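ABC transporter, substrate binding protein (Polyamine) (Agrobacterium tumefaciens, PDB 4EUO) binds gamma-aminobutyric acid selectively in the periplasm, probably handing it to an ABC transporter for uptake. Local coordinates at residues 256-264 against 276-284. Sequence-based numbering, arbitrary orientation.
With ABU (gamma-amino-butanoic acid), chain E.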
loop_
_atom_site.group_PDB
_atom_site.type_symbol
_atom_site.label_atom_id
_atom_site.label_comp_id
_atom_site.label_asym_id
_atom_site.label_seq_id
_atom_site.Cartn_x
_atom_site.Cartn_y
_atom_site.Cartn_z
ATOM N N MET A 256 13.848 5.575 2.533
ATOM C CA MET A 256 12.582 4.887 2.822
ATOM C C MET A 256 12.639 3.500 2.154
ATOM O O MET A 256 12.287 2.488 2.758
ATOM C CB MET A 256 11.438 5.739 2.268
ATOM C CG MET A 256 10.044 5.087 2.353
ATOM S SD MET A 256 9.724 3.888 1.018
ATOM C CE MET A 256 9.958 4.914 -0.439
ATOM N N ALA A 257 13.106 3.449 0.889
ATOM C CA ALA A 257 13.128 2.183 0.181
ATOM C C ALA A 257 14.084 1.172 0.801
ATOM O O ALA A 257 13.758 -0.004 0.982
ATOM C CB ALA A 257 13.514 2.440 -1.280
ATOM N N THR A 258 15.290 1.648 1.152
ATOM C CA THR A 258 16.274 0.787 1.790
ATOM C C THR A 258 15.712 0.217 3.094
ATOM O O THR A 258 15.957 -0.958 3.385
ATOM C CB THR A 258 17.540 1.624 2.075
ATOM O OG1 THR A 258 18.081 2.044 0.831
ATOM C CG2 THR A 258 18.612 0.849 2.861
ATOM N N ALA A 259 14.982 1.035 3.862
ATOM C CA ALA A 259 14.455 0.638 5.171
ATOM C C ALA A 259 13.221 -0.239 5.093
ATOM O O ALA A 259 12.884 -0.866 6.094
ATOM C CB ALA A 259 14.137 1.869 5.989
ATOM N N THR A 260 12.504 -0.251 3.944
ATOM C CA THR A 260 11.236 -0.988 3.897
ATOM C C THR A 260 11.146 -2.142 2.925
ATOM O O THR A 260 10.314 -3.018 3.124
ATOM C CB THR A 260 10.080 -0.056 3.500
ATOM O OG1 THR A 260 10.353 0.508 2.213
ATOM C CG2 THR A 260 9.810 1.028 4.520
ATOM N N GLY A 261 11.877 -2.082 1.820
ATOM C CA GLY A 261 11.692 -3.032 0.730
ATOM C C GLY A 261 10.652 -2.552 -0.285
ATOM O O GLY A 261 10.330 -3.279 -1.215
ATOM N N TYR A 262 10.162 -1.314 -0.142
ATOM C CA TYR A 262 9.246 -0.712 -1.121
ATOM C C TYR A 262 10.093 0.058 -2.127
ATOM O O TYR A 262 11.245 0.392 -1.828
ATOM C CB TYR A 262 8.228 0.227 -0.439
ATOM C CG TYR A 262 7.223 -0.548 0.387
ATOM C CD1 TYR A 262 6.535 -1.622 -0.157
ATOM C CD2 TYR A 262 7.012 -0.248 1.737
ATOM C CE1 TYR A 262 5.623 -2.352 0.595
ATOM C CE2 TYR A 262 6.112 -0.980 2.504
ATOM C CZ TYR A 262 5.445 -2.047 1.929
ATOM O OH TYR A 262 4.640 -2.854 2.675
ATOM N N ALA A 263 9.557 0.309 -3.321
ATOM C CA ALA A 263 10.305 1.038 -4.337
ATOM C C ALA A 263 10.092 2.531 -4.196
ATOM O O ALA A 263 8.999 3.003 -3.845
ATOM C CB ALA A 263 9.901 0.570 -5.728
ATOM N N PRO A 264 11.141 3.323 -4.475
ATOM C CA PRO A 264 10.992 4.779 -4.417
ATOM C C PRO A 264 10.167 5.319 -5.580
ATOM O O PRO A 264 10.050 4.674 -6.635
ATOM C CB PRO A 264 12.430 5.280 -4.458
ATOM C CG PRO A 264 13.188 4.215 -5.151
ATOM C CD PRO A 264 12.498 2.912 -4.895
ATOM N N LYS A 276 22.400 -4.332 -4.496
ATOM C CA LYS A 276 21.885 -5.603 -3.975
ATOM C C LYS A 276 20.460 -5.455 -3.386
ATOM O O LYS A 276 19.663 -6.393 -3.452
ATOM C CB LYS A 276 22.899 -6.229 -2.989
ATOM C CG LYS A 276 22.373 -6.592 -1.601
ATOM C CD LYS A 276 23.319 -6.133 -0.507
ATOM C CE LYS A 276 22.746 -6.404 0.859
ATOM N NZ LYS A 276 23.656 -7.251 1.673
ATOM N N ILE A 277 20.156 -4.273 -2.823
ATOM C CA ILE A 277 18.845 -3.954 -2.253
ATOM C C ILE A 277 17.913 -3.493 -3.386
ATOM O O ILE A 277 16.791 -4.000 -3.496
ATOM C CB ILE A 277 18.968 -2.925 -1.086
ATOM C CG1 ILE A 277 19.783 -3.534 0.094
ATOM C CG2 ILE A 277 17.576 -2.464 -0.607
ATOM C CD1 ILE A 277 20.275 -2.531 1.158
ATOM N N ALA A 278 18.395 -2.599 -4.274
ATOM C CA ALA A 278 17.590 -2.087 -5.390
ATOM C C ALA A 278 17.048 -3.177 -6.324
ATOM O O ALA A 278 15.916 -3.063 -6.794
ATOM C CB ALA A 278 18.381 -1.040 -6.180
ATOM N N LYS A 279 17.820 -4.263 -6.550
ATOM C CA LYS A 279 17.417 -5.365 -7.424
ATOM C C LYS A 279 16.171 -6.131 -6.952
ATOM O O LYS A 279 15.505 -6.784 -7.760
ATOM C CB LYS A 279 18.590 -6.359 -7.595
ATOM C CG LYS A 279 19.129 -6.421 -9.019
ATOM C CD LYS A 279 20.055 -7.626 -9.235
ATOM C CE LYS A 279 19.334 -8.864 -9.729
ATOM N NZ LYS A 279 19.051 -8.795 -11.187
ATOM N N SER A 280 15.882 -6.091 -5.650
ATOM C CA SER A 280 14.781 -6.850 -5.054
ATOM C C SER A 280 13.483 -6.047 -4.902
ATOM O O SER A 280 12.503 -6.604 -4.401
ATOM C CB SER A 280 15.214 -7.346 -3.674
ATOM O OG SER A 280 15.450 -6.256 -2.793
ATOM N N LEU A 281 13.501 -4.749 -5.236
ATOM C CA LEU A 281 12.347 -3.879 -5.017
ATOM C C LEU A 281 11.247 -4.164 -6.017
ATOM O O LEU A 281 11.509 -4.688 -7.110
ATOM C CB LEU A 281 12.762 -2.410 -5.031
ATOM C CG LEU A 281 13.875 -1.990 -4.045
ATOM C CD1 LEU A 281 14.183 -0.551 -4.210
ATOM C CD2 LEU A 281 13.540 -2.334 -2.570
ATOM N N PRO A 282 9.986 -3.839 -5.681
ATOM C CA PRO A 282 8.865 -4.214 -6.567
ATOM C C PRO A 282 8.984 -3.745 -8.002
ATOM O O PRO A 282 8.531 -4.455 -8.892
ATOM C CB PRO A 282 7.654 -3.541 -5.917
ATOM C CG PRO A 282 8.017 -3.479 -4.490
ATOM C CD PRO A 282 9.505 -3.299 -4.395
ATOM N N ASP A 283 9.597 -2.589 -8.240
ATOM C CA ASP A 283 9.721 -2.105 -9.619
ATOM C C ASP A 283 10.738 -2.892 -10.464
ATOM O O ASP A 283 10.821 -2.663 -11.680
ATOM C CB ASP A 283 9.981 -0.597 -9.637
ATOM C CG ASP A 283 11.244 -0.133 -8.962
ATOM O OD1 ASP A 283 11.894 -0.958 -8.262
ATOM O OD2 ASP A 283 11.550 1.096 -9.051
ATOM N N GLN A 284 11.474 -3.829 -9.844
ATOM C CA GLN A 284 12.397 -4.740 -10.520
ATOM C C GLN A 284 11.858 -6.167 -10.594
ATOM O O GLN A 284 12.478 -7.011 -11.248
ATOM C CB GLN A 284 13.772 -4.753 -9.832
ATOM C CG GLN A 284 14.442 -3.379 -9.798
ATOM C CD GLN A 284 14.830 -2.892 -11.169
ATOM O OE1 GLN A 284 15.331 -3.650 -12.001
ATOM N NE2 GLN A 284 14.593 -1.621 -11.438
HETATM N N ABU E . -1.089 0.844 1.412
HETATM C CD ABU E . 0.172 0.109 1.566
HETATM C CB ABU E . 0.650 0.114 2.997
HETATM C CG ABU E . 1.945 -0.618 3.090
HETATM C C ABU E . 2.487 -0.817 4.490
HETATM O O ABU E . 3.417 -1.754 4.661
HETATM O OXT ABU E . 1.998 -0.204 5.540
HETATM O O HOH W 1 11.483 -5.720 -1.742
#
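Leu281 packs its two methyl branches against the end of helix 250-260 and the loop after it. CG anti to the carbonyl carbon (chi1 -55°) and an extended chi2 (179°) carry them there. CD1 lies 3.9 Å from Pro264 CD, the side chains crossing at about a right angle, and also meets Ala257 CB. CD2 sits 3.6 Å from Tyr262 O, a buried oxygen with no polar partner in the model. Ala263 CB faces Leu281 CB and the Pro282 ring. It lies over the flat face of the Asp283 carboxylate, 3.6 Å from CG. At the outer side Thr258 CG2 touches Ile277 CD1.

In this class D periplasmic binding protein the contact joins the C-terminal end of helix 250-260 to the loop after helix 275-278. Strand 96-107 runs alongside, its Tyr100 backbone-bonded to Ala263. The packing lies behind Tyr262, away from the ligand.

Gly261, with positive phi, ends the helix. Its O is 3.3 Å from Pro282 CD and accepts from Asn201 ND2. A water donates to Gly261 O at 2.8 Å and to Ser280 O at 3.0 Å. Thr260 OG1 accepts from Tyr262 N in an ST turn. Of both segments Tyr262 alone reaches GABA, OH donating to its O at 2.6 Å. Phe99 stacks on the Tyr262 ring.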